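Local coordinates for Nop domain-containing protein (Archaeoglobus fulgidus, PDB 1NT2), which probably binds box C/D guide RNA as the Nop5p core protein of an archaeal sRNP, here in complex with fibrillarin, at residues B[18-23]-B[235-240]. Sequence-based numbering, arbitrary orientation.
Sequences SENFEE and YFRGEI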
ATOM      1  N   SER B  18      -6.661 -18.140 -49.070  1.00 77.26           N
ATOM      2  CA  SER B  18      -6.858 -19.584 -49.184  1.00 77.72           C
ATOM      3  C   SER B  18      -7.923 -20.077 -48.206  1.00 77.88           C
ATOM      4  O   SER B  18      -7.635 -20.297 -47.024  1.00 79.00           O
ATOM      5  CB  SER B  18      -5.540 -20.336 -48.944  1.00 77.53           C
ATOM      6  OG  SER B  18      -4.671 -20.218 -50.059  1.00 77.12           O
ATOM      7  N   GLU B  19      -9.150 -20.244 -48.711  1.00 76.62           N
ATOM      8  CA  GLU B  19     -10.293 -20.712 -47.919  1.00 73.81           C
ATOM      9  C   GLU B  19     -10.322 -20.059 -46.539  1.00 71.02           C
ATOM     10  O   GLU B  19     -10.830 -20.634 -45.572  1.00 70.85           O
ATOM     11  CB  GLU B  19     -10.249 -22.246 -47.788  1.00 74.92           C
ATOM     12  CG  GLU B  19     -10.445 -22.998 -49.117  1.00 75.52           C
ATOM     13  CD  GLU B  19     -10.262 -24.513 -48.995  1.00 76.28           C
ATOM     14  OE1 GLU B  19     -10.884 -25.130 -48.103  1.00 76.35           O
ATOM     15  OE2 GLU B  19      -9.504 -25.092 -49.807  1.00 76.21           O
ATOM     16  N   ASN B  20      -9.777 -18.850 -46.457  1.00 67.49           N
ATOM     17  CA  ASN B  20      -9.733 -18.130 -45.198  1.00 63.91           C
ATOM     18  C   ASN B  20     -10.221 -16.700 -45.341  1.00 61.12           C
ATOM     19  O   ASN B  20      -9.429 -15.759 -45.345  1.00 59.88           O
ATOM     20  CB  ASN B  20      -8.311 -18.143 -44.633  1.00 63.41           C
ATOM     21  CG  ASN B  20      -8.280 -18.427 -43.138  1.00 63.31           C
ATOM     22  OD1 ASN B  20      -8.844 -17.678 -42.339  1.00 63.25           O
ATOM     23  ND2 ASN B  20      -7.622 -19.516 -42.755  1.00 62.53           N
ATOM     24  N   PHE B  21     -11.535 -16.552 -45.480  1.00 58.72           N
ATOM     25  CA  PHE B  21     -12.166 -15.242 -45.588  1.00 56.81           C
ATOM     26  C   PHE B  21     -12.372 -14.806 -44.153  1.00 56.26           C
ATOM     27  O   PHE B  21     -12.416 -13.617 -43.840  1.00 56.19           O
ATOM     28  CB  PHE B  21     -13.518 -15.350 -46.295  1.00 54.74           C
ATOM     29  CG  PHE B  21     -13.412 -15.731 -47.736  1.00 52.45           C
ATOM     30  CD1 PHE B  21     -14.476 -16.326 -48.384  1.00 50.97           C
ATOM     31  CD2 PHE B  21     -12.234 -15.504 -48.446  1.00 52.36           C
ATOM     32  CE1 PHE B  21     -14.375 -16.695 -49.710  1.00 50.13           C
ATOM     33  CE2 PHE B  21     -12.122 -15.868 -49.773  1.00 50.23           C
ATOM     34  CZ  PHE B  21     -13.192 -16.465 -50.406  1.00 50.77           C
ATOM     35  N   GLU B  22     -12.498 -15.802 -43.285  1.00 54.74           N
ATOM     36  CA  GLU B  22     -12.678 -15.559 -41.872  1.00 52.95           C
ATOM     37  C   GLU B  22     -11.501 -14.742 -41.369  1.00 51.66           C
ATOM     38  O   GLU B  22     -11.668 -13.840 -40.547  1.00 52.64           O
ATOM     39  CB  GLU B  22     -12.758 -16.885 -41.123  1.00 53.04           C
ATOM     40  CG  GLU B  22     -13.958 -17.723 -41.522  1.00 54.22           C
ATOM     41  CD  GLU B  22     -14.098 -18.988 -40.691  1.00 54.79           C
ATOM     42  OE1 GLU B  22     -15.097 -19.714 -40.886  1.00 55.12           O
ATOM     43  OE2 GLU B  22     -13.213 -19.257 -39.846  1.00 53.55           O
ATOM     44  N   GLU B  23     -10.310 -15.044 -41.877  1.00 49.05           N
ATOM     45  CA  GLU B  23      -9.124 -14.325 -41.446  1.00 45.54           C
ATOM     46  C   GLU B  23      -9.146 -12.886 -41.917  1.00 44.58           C
ATOM     47  O   GLU B  23      -9.153 -11.978 -41.091  1.00 45.38           O
ATOM     48  CB  GLU B  23      -7.858 -15.018 -41.938  1.00 43.88           C
ATOM     49  CG  GLU B  23      -6.779 -15.106 -40.869  1.00 41.17           C
ATOM     50  CD  GLU B  23      -5.501 -15.712 -41.385  1.00 40.41           C
ATOM     51  OE1 GLU B  23      -4.895 -15.104 -42.295  1.00 39.76           O
ATOM     52  OE2 GLU B  23      -5.104 -16.792 -40.888  1.00 39.07           O
ATOM     53  N   TYR B 235      -9.087 -14.094 -30.913  1.00 35.77           N
ATOM     54  CA  TYR B 235     -10.419 -14.107 -30.324  1.00 35.84           C
ATOM     55  C   TYR B 235     -11.565 -14.585 -31.233  1.00 35.28           C
ATOM     56  O   TYR B 235     -12.553 -15.130 -30.746  1.00 34.43           O
ATOM     57  CB  TYR B 235     -10.698 -12.692 -29.790  1.00 36.92           C
ATOM     58  CG  TYR B 235     -11.957 -12.520 -28.974  1.00 37.82           C
ATOM     59  CD1 TYR B 235     -12.818 -11.451 -29.223  1.00 38.98           C
ATOM     60  CD2 TYR B 235     -12.289 -13.411 -27.960  1.00 37.13           C
ATOM     61  CE1 TYR B 235     -13.983 -11.274 -28.489  1.00 39.87           C
ATOM     62  CE2 TYR B 235     -13.454 -13.242 -27.215  1.00 39.53           C
ATOM     63  CZ  TYR B 235     -14.301 -12.171 -27.488  1.00 40.59           C
ATOM     64  OH  TYR B 235     -15.477 -12.005 -26.792  1.00 41.18           O
ATOM     65  N   PHE B 236     -11.438 -14.399 -32.543  1.00 35.21           N
ATOM     66  CA  PHE B 236     -12.503 -14.800 -33.461  1.00 36.26           C
ATOM     67  C   PHE B 236     -12.180 -15.991 -34.357  1.00 38.21           C
ATOM     68  O   PHE B 236     -13.088 -16.656 -34.877  1.00 37.70           O
ATOM     69  CB  PHE B 236     -12.889 -13.614 -34.333  1.00 34.75           C
ATOM     70  CG  PHE B 236     -13.459 -12.468 -33.564  1.00 32.49           C
ATOM     71  CD1 PHE B 236     -14.672 -12.600 -32.906  1.00 32.06           C
ATOM     72  CD2 PHE B 236     -12.775 -11.263 -33.475  1.00 31.92           C
ATOM     73  CE1 PHE B 236     -15.202 -11.542 -32.165  1.00 32.42           C
ATOM     74  CE2 PHE B 236     -13.292 -10.200 -32.740  1.00 31.23           C
ATOM     75  CZ  PHE B 236     -14.509 -10.340 -32.082  1.00 31.63           C
ATOM     76  N   ARG B 237     -10.885 -16.240 -34.541  1.00 39.94           N
ATOM     77  CA  ARG B 237     -10.379 -17.347 -35.362  1.00 40.92           C
ATOM     78  C   ARG B 237      -9.845 -18.454 -34.454  1.00 41.70           C
ATOM     79  O   ARG B 237     -10.266 -19.608 -34.547  1.00 41.76           O
ATOM     80  CB  ARG B 237      -9.236 -16.856 -36.267  1.00 40.81           C
ATOM     81  CG  ARG B 237      -9.575 -16.659 -37.739  1.00 39.72           C
ATOM     82  CD  ARG B 237      -9.205 -17.882 -38.566  1.00 37.35           C
ATOM     83  NE  ARG B 237      -9.977 -19.056 -38.178  1.00 35.95           N
ATOM     84  CZ  ARG B 237      -9.936 -20.218 -38.819  1.00 35.00           C
ATOM     85  NH1 ARG B 237      -9.154 -20.363 -39.881  1.00 33.57           N
ATOM     86  NH2 ARG B 237     -10.683 -21.232 -38.404  1.00 33.98           N
ATOM     87  N   GLY B 238      -8.916 -18.084 -33.577  1.00 42.44           N
ATOM     88  CA  GLY B 238      -8.317 -19.039 -32.667  1.00 43.11           C
ATOM     89  C   GLY B 238      -7.067 -19.641 -33.274  1.00 43.82           C
ATOM     90  O   GLY B 238      -6.220 -20.173 -32.562  1.00 43.89           O
ATOM     91  N   GLU B 239      -6.946 -19.545 -34.595  1.00 45.13           N
ATOM     92  CA  GLU B 239      -5.794 -20.095 -35.306  1.00 46.17           C
ATOM     93  C   GLU B 239      -4.765 -19.054 -35.727  1.00 45.49           C
ATOM     94  O   GLU B 239      -5.105 -17.943 -36.131  1.00 44.49           O
ATOM     95  CB  GLU B 239      -6.260 -20.869 -36.533  1.00 47.94           C
ATOM     96  CG  GLU B 239      -7.282 -21.934 -36.213  1.00 50.91           C
ATOM     97  CD  GLU B 239      -7.426 -22.953 -37.324  1.00 53.15           C
ATOM     98  OE1 GLU B 239      -8.366 -23.772 -37.259  1.00 54.95           O
ATOM     99  OE2 GLU B 239      -6.595 -22.940 -38.260  1.00 53.82           O
ATOM    100  N   ILE B 240      -3.499 -19.442 -35.640  1.00 45.64           N
ATOM    101  CA  ILE B 240      -2.395 -18.562 -35.979  1.00 46.62           C
ATOM    102  C   ILE B 240      -2.462 -18.098 -37.432  1.00 48.69           C
ATOM    103  O   ILE B 240      -3.245 -18.613 -38.227  1.00 49.04           O
ATOM    104  CB  ILE B 240      -1.040 -19.261 -35.707  1.00 45.10           C
ATOM    105  CG1 ILE B 240      -1.126 -20.023 -34.377  1.00 47.33           C
ATOM    106  CG2 ILE B 240       0.085 -18.231 -35.646  1.00 41.78           C
ATOM    107  CD1 ILE B 240       0.149 -20.760 -33.950  1.00 48.81           C
TER
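Arg237 reaches across to Asn20, Glu22 and Glu23 at the start of helix 21-27. From CB, which is directed at that segment, CG carries on the approach. Bends at chi2 (-96°) and chi3 (64°) then turn the guanidinium to present one face to Glu22 OE2 and bring NH1 to the Asn20 amide. Arg237 CD passes near Asn20 OD1 and lies 4.3 Å from Glu23 CG. Arg237 NE lies 3.6 Å from Glu22 OE2, and CZ is equally near that oxygen. Arg237 NH1 ends at the amide of Asn20, with Asn20 ND2 3.4 Å away near the guanidinium plane. Both are donors, so this is contact without a hydrogen bond. Arg237 NH2 forms a salt bridge with Glu22 OE2 at 3.5 Å. The carboxylate and guanidinium planes are 83° apart, nearly perpendicular. The oxygen stands well off the guanidinium plane, which gives an ion pair but not a directed N-H bond. Glu239 lies over the opposite face, and its OE1 makes a long salt bridge to Arg237 NH2. The cation is thus sandwiched between two carboxylates in a small network. Cutting Arg237 back to an alanine would probably leave both carboxylates without their shared positive charge and open a gap beside Asn20. Asn20 is the N-cap of helix 21-27. Gly238, with positive phi, follows the end of helix 217-236. The contact therefore joins a short helix near the N-terminus to the exit of a Nop-region helix, at the protein surface. Glu22 also touches Ala60 of helix 50-71, Arg237 packs on Leu26 of helix 21-27, and Phe236 packs on Leu111 of the fibrillarin chain.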